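Local coordinates for metallo-beta-lactamase domain-containing protein (Enterococcus faecalis, PDB 2AZ4) that is of uncharacterised function but binds two zinc ions in a metallo-beta-lactamase fold and may act as an RNA-binding exonuclease, at residues Val25-Asp35 with Leu175-Tyr186. Numbering follows the deposited sequence.
Sequences VAYKDAHIFFD and LLIRTPDHFITY
The ring of Phe-34 carries CD1 of Leu-175 over one face, 4.0 Å from its centroid, while Tyr-186 and CD1 of Ile-177 approach it obliquely. The two aromatic rings slide past each other with planes at 39°, close enough that Phe-34 CD2 lies 3.4 Å above the Tyr-186 ring plane, toward its rim. At the edge of the Tyr-186 ring lies Asp-35: OH donates to Asp-35 OD2 over 2.7 Å, coming in 60° out of the carboxylate plane. Tyr-27, near the other end of the contact, has CB of Thr-179 and CD of Pro-180 over one face, in CH-pi contact, and CG of its own neighbour Lys-28 over the opposite one. Its CG stands anti to the backbone N (chi1 -177°), which carries the ring across to the turn that Thr-179 and Pro-180 begin. Aliphatic tips fill the middle. Ile-32 CD1 meets Ile-177 CG2 at 3.9 Å, and Val-25 CG2 reaches Ile-184 CD1 at 3.7 Å. No backbone hydrogen bond joins the two hairpins; side chains alone bridge them, with strands 30-34 and 175-179 running nearly antiparallel, their axes 10.6 Å apart at closest approach. The same Asp-35 carboxylate is also hydrogen-bonded to His-97 ND1 through OD2 and to Ser-91 N through OD1, so the hydroxyl of buried Tyr-186 probably helps to position a second-shell acid behind a zinc-binding histidine. Two facing sheets with a metal site at one end of their interface are characteristic of the metallo-beta-lactamase alpha-beta/beta-alpha sandwich.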
loop_
_atom_site.group_PDB
_atom_site.type_symbol
_atom_site.label_atom_id
_atom_site.label_comp_id
_atom_site.label_asym_id
_atom_site.label_seq_id
_atom_site.Cartn_x
_atom_site.Cartn_y
_atom_site.Cartn_z
ATOM N N VAL A 25 -12.976 8.161 -14.524
ATOM C CA VAL A 25 -14.406 8.388 -14.474
ATOM C C VAL A 25 -14.626 9.780 -15.023
ATOM O O VAL A 25 -14.056 10.744 -14.514
ATOM C CB VAL A 25 -15.005 8.251 -13.050
ATOM C CG1 VAL A 25 -16.519 8.522 -13.091
ATOM C CG2 VAL A 25 -14.766 6.841 -12.506
ATOM N N ALA A 26 -15.420 9.871 -16.086
ATOM C CA ALA A 26 -15.679 11.149 -16.769
ATOM C C ALA A 26 -17.168 11.465 -16.902
ATOM O O ALA A 26 -17.985 10.578 -17.169
ATOM C CB ALA A 26 -15.037 11.154 -18.131
ATOM N N TYR A 27 -17.481 12.746 -16.724
ATOM C CA TYR A 27 -18.825 13.288 -16.808
ATOM C C TYR A 27 -18.739 14.760 -17.215
ATOM O O TYR A 27 -18.113 15.566 -16.512
ATOM C CB TYR A 27 -19.549 13.206 -15.460
ATOM C CG TYR A 27 -20.985 13.693 -15.533
ATOM C CD1 TYR A 27 -21.981 12.892 -16.095
ATOM C CD2 TYR A 27 -21.345 14.948 -15.044
ATOM C CE1 TYR A 27 -23.304 13.322 -16.169
ATOM C CE2 TYR A 27 -22.665 15.399 -15.127
ATOM C CZ TYR A 27 -23.640 14.568 -15.687
ATOM O OH TYR A 27 -24.946 14.984 -15.747
ATOM N N LYS A 28 -19.392 15.087 -18.331
ATOM C CA LYS A 28 -19.341 16.418 -18.962
ATOM C C LYS A 28 -17.887 16.860 -19.132
ATOM O O LYS A 28 -17.093 16.115 -19.693
ATOM C CB LYS A 28 -20.190 17.455 -18.212
ATOM C CG LYS A 28 -21.696 17.225 -18.295
ATOM C CD LYS A 28 -22.411 18.289 -17.485
ATOM C CE LYS A 28 -23.869 18.414 -17.863
ATOM N NZ LYS A 28 -24.541 19.451 -17.005
ATOM N N ASP A 29 -17.537 18.046 -18.647
ATOM C CA ASP A 29 -16.162 18.531 -18.755
ATOM C C ASP A 29 -15.282 18.241 -17.527
ATOM O O ASP A 29 -14.259 18.917 -17.305
ATOM C CB ASP A 29 -16.140 20.022 -19.101
ATOM C CG ASP A 29 -16.845 20.879 -18.080
ATOM O OD1 ASP A 29 -17.401 20.345 -17.091
ATOM O OD2 ASP A 29 -16.841 22.117 -18.285
ATOM N N ALA A 30 -15.659 17.229 -16.751
ATOM C CA ALA A 30 -14.810 16.800 -15.651
ATOM C C ALA A 30 -14.420 15.328 -15.741
ATOM O O ALA A 30 -15.170 14.488 -16.279
ATOM C CB ALA A 30 -15.463 17.124 -14.291
ATOM N N HIS A 31 -13.227 15.020 -15.238
ATOM C CA HIS A 31 -12.825 13.630 -15.089
ATOM C C HIS A 31 -11.869 13.432 -13.929
ATOM O O HIS A 31 -11.115 14.343 -13.568
ATOM C CB HIS A 31 -12.315 13.003 -16.425
ATOM C CG HIS A 31 -11.076 13.623 -17.002
ATOM N ND1 HIS A 31 -10.515 14.795 -16.533
ATOM C CD2 HIS A 31 -10.298 13.229 -18.044
ATOM C CE1 HIS A 31 -9.440 15.085 -17.252
ATOM N NE2 HIS A 31 -9.284 14.148 -18.167
ATOM N N ILE A 32 -11.952 12.254 -13.325
ATOM C CA ILE A 32 -11.078 11.850 -12.237
ATOM C C ILE A 32 -10.351 10.559 -12.601
ATOM O O ILE A 32 -10.802 9.808 -13.471
ATOM C CB ILE A 32 -11.824 11.664 -10.896
ATOM C CG1 ILE A 32 -12.844 10.521 -10.989
ATOM C CG2 ILE A 32 -12.456 12.977 -10.484
ATOM C CD1 ILE A 32 -13.516 10.138 -9.663
ATOM N N PHE A 33 -9.209 10.343 -11.964
ATOM C CA PHE A 33 -8.399 9.158 -12.186
ATOM C C PHE A 33 -7.993 8.629 -10.818
ATOM O O PHE A 33 -7.885 9.414 -9.866
ATOM C CB PHE A 33 -7.119 9.470 -12.994
ATOM C CG PHE A 33 -7.367 10.012 -14.412
ATOM C CD1 PHE A 33 -7.180 9.199 -15.527
ATOM C CD2 PHE A 33 -7.732 11.329 -14.619
ATOM C CE1 PHE A 33 -7.396 9.706 -16.838
ATOM C CE2 PHE A 33 -7.958 11.837 -15.930
ATOM C CZ PHE A 33 -7.780 11.016 -17.023
ATOM N N PHE A 34 -7.741 7.320 -10.750
ATOM C CA PHE A 34 -7.286 6.606 -9.547
ATOM C C PHE A 34 -6.915 5.185 -9.959
ATOM O O PHE A 34 -7.544 4.621 -10.845
ATOM C CB PHE A 34 -8.385 6.548 -8.470
ATOM C CG PHE A 34 -9.731 6.075 -8.988
ATOM C CD1 PHE A 34 -10.675 6.990 -9.464
ATOM C CD2 PHE A 34 -10.049 4.714 -9.006
ATOM C CE1 PHE A 34 -11.898 6.570 -9.953
ATOM C CE2 PHE A 34 -11.294 4.280 -9.484
ATOM C CZ PHE A 34 -12.208 5.199 -9.965
ATOM N N ASP A 35 -5.874 4.603 -9.366
ATOM C CA ASP A 35 -4.851 5.325 -8.614
ATOM C C ASP A 35 -3.798 5.822 -9.615
ATOM O O ASP A 35 -4.168 6.330 -10.682
ATOM C CB ASP A 35 -4.260 4.395 -7.535
ATOM C CG ASP A 35 -5.271 4.072 -6.437
ATOM O OD1 ASP A 35 -6.001 5.005 -6.012
ATOM O OD2 ASP A 35 -5.330 2.911 -5.964
ATOM N N LEU A 175 -13.109 4.892 -2.541
ATOM C CA LEU A 175 -13.727 6.095 -3.095
ATOM C C LEU A 175 -15.182 5.793 -3.383
ATOM O O LEU A 175 -15.496 4.733 -3.952
ATOM C CB LEU A 175 -13.007 6.540 -4.378
ATOM C CG LEU A 175 -11.476 6.705 -4.336
ATOM C CD1 LEU A 175 -10.994 7.110 -5.711
ATOM C CD2 LEU A 175 -11.037 7.776 -3.281
ATOM N N LEU A 176 -16.070 6.697 -2.962
ATOM C CA LEU A 176 -17.466 6.624 -3.353
ATOM C C LEU A 176 -17.669 7.773 -4.316
ATOM O O LEU A 176 -17.485 8.937 -3.950
ATOM C CB LEU A 176 -18.415 6.780 -2.165
ATOM C CG LEU A 176 -18.355 5.814 -0.987
ATOM C CD1 LEU A 176 -19.473 6.197 -0.060
ATOM C CD2 LEU A 176 -18.524 4.409 -1.422
ATOM N N ILE A 177 -18.048 7.439 -5.540
ATOM C CA ILE A 177 -18.071 8.412 -6.636
ATOM C C ILE A 177 -19.489 8.670 -7.154
ATOM O O ILE A 177 -20.173 7.744 -7.560
ATOM C CB ILE A 177 -17.138 7.926 -7.777
ATOM C CG1 ILE A 177 -15.700 7.803 -7.259
ATOM C CG2 ILE A 177 -17.185 8.879 -9.012
ATOM C CD1 ILE A 177 -14.895 6.660 -7.926
ATOM N N ARG A 178 -19.926 9.924 -7.142
ATOM C CA ARG A 178 -21.247 10.228 -7.660
ATOM C C ARG A 178 -21.220 11.258 -8.778
ATOM O O ARG A 178 -20.512 12.265 -8.684
ATOM C CB ARG A 178 -22.188 10.671 -6.530
ATOM C CG ARG A 178 -22.540 9.517 -5.607
ATOM C CD ARG A 178 -23.437 9.997 -4.505
ATOM N NE ARG A 178 -23.072 9.432 -3.211
ATOM C CZ ARG A 178 -23.659 8.383 -2.644
ATOM N NH1 ARG A 178 -24.648 7.744 -3.259
ATOM N NH2 ARG A 178 -23.240 7.970 -1.455
ATOM N N THR A 179 -21.955 10.957 -9.848
ATOM C CA THR A 179 -22.408 11.961 -10.820
ATOM C C THR A 179 -23.928 12.085 -10.614
ATOM O O THR A 179 -24.512 11.274 -9.876
ATOM C CB THR A 179 -22.075 11.546 -12.256
ATOM O OG1 THR A 179 -22.755 10.328 -12.585
ATOM C CG2 THR A 179 -20.576 11.311 -12.410
ATOM N N PRO A 180 -24.581 13.098 -11.221
ATOM C CA PRO A 180 -26.021 13.259 -10.937
ATOM C C PRO A 180 -26.905 12.002 -11.100
ATOM O O PRO A 180 -27.888 11.862 -10.387
ATOM C CB PRO A 180 -26.433 14.364 -11.905
ATOM C CG PRO A 180 -25.175 15.184 -12.038
ATOM C CD PRO A 180 -24.098 14.148 -12.133
ATOM N N ASP A 181 -26.552 11.077 -11.982
ATOM C CA ASP A 181 -27.399 9.899 -12.162
ATOM C C ASP A 181 -26.793 8.599 -11.669
ATOM O O ASP A 181 -27.462 7.567 -11.713
ATOM C CB ASP A 181 -27.776 9.726 -13.636
ATOM C CG ASP A 181 -28.752 10.794 -14.139
ATOM O OD1 ASP A 181 -29.403 11.496 -13.326
ATOM O OD2 ASP A 181 -28.865 10.926 -15.376
ATOM N N HIS A 182 -25.524 8.625 -11.234
ATOM C CA HIS A 182 -24.828 7.384 -10.891
ATOM C C HIS A 182 -23.996 7.412 -9.628
ATOM O O HIS A 182 -23.478 8.457 -9.220
ATOM C CB HIS A 182 -23.964 6.906 -12.060
ATOM C CG HIS A 182 -24.730 6.762 -13.328
ATOM N ND1 HIS A 182 -25.494 5.649 -13.612
ATOM C CD2 HIS A 182 -24.889 7.610 -14.372
ATOM C CE1 HIS A 182 -26.073 5.809 -14.789
ATOM N NE2 HIS A 182 -25.719 6.987 -15.272
ATOM N N PHE A 183 -23.855 6.225 -9.051
ATOM C CA PHE A 183 -23.126 6.005 -7.814
ATOM C C PHE A 183 -22.277 4.766 -8.034
ATOM O O PHE A 183 -22.809 3.662 -8.216
ATOM C CB PHE A 183 -24.117 5.777 -6.657
ATOM C CG PHE A 183 -23.476 5.285 -5.371
ATOM C CD1 PHE A 183 -22.207 5.729 -4.980
ATOM C CD2 PHE A 183 -24.153 4.404 -4.542
ATOM C CE1 PHE A 183 -21.613 5.268 -3.801
ATOM C CE2 PHE A 183 -23.579 3.950 -3.345
ATOM C CZ PHE A 183 -22.312 4.378 -2.971
ATOM N N ILE A 184 -20.956 4.957 -8.039
ATOM C CA ILE A 184 -20.015 3.861 -8.222
ATOM C C ILE A 184 -18.949 3.880 -7.110
ATOM O O ILE A 184 -18.788 4.871 -6.425
ATOM C CB ILE A 184 -19.403 3.861 -9.635
ATOM C CG1 ILE A 184 -18.461 5.050 -9.839
ATOM C CG2 ILE A 184 -20.527 3.827 -10.697
ATOM C CD1 ILE A 184 -17.718 4.987 -11.155
ATOM N N THR A 185 -18.251 2.768 -6.928
ATOM C CA THR A 185 -17.401 2.586 -5.772
ATOM C C THR A 185 -16.126 1.870 -6.172
ATOM O O THR A 185 -16.175 0.879 -6.893
ATOM C CB THR A 185 -18.136 1.744 -4.695
ATOM O OG1 THR A 185 -19.339 2.426 -4.305
ATOM C CG2 THR A 185 -17.254 1.551 -3.480
ATOM N N TYR A 186 -14.993 2.390 -5.690
ATOM C CA TYR A 186 -13.680 1.814 -5.899
ATOM C C TYR A 186 -13.150 1.414 -4.534
ATOM O O TYR A 186 -13.012 2.264 -3.674
ATOM C CB TYR A 186 -12.767 2.861 -6.526
ATOM C CG TYR A 186 -11.321 2.428 -6.613
ATOM C CD1 TYR A 186 -10.955 1.242 -7.277
ATOM C CD2 TYR A 186 -10.314 3.179 -5.995
ATOM C CE1 TYR A 186 -9.611 0.847 -7.359
ATOM C CE2 TYR A 186 -8.977 2.792 -6.065
ATOM C CZ TYR A 186 -8.630 1.633 -6.748
ATOM O OH TYR A 186 -7.311 1.254 -6.830
#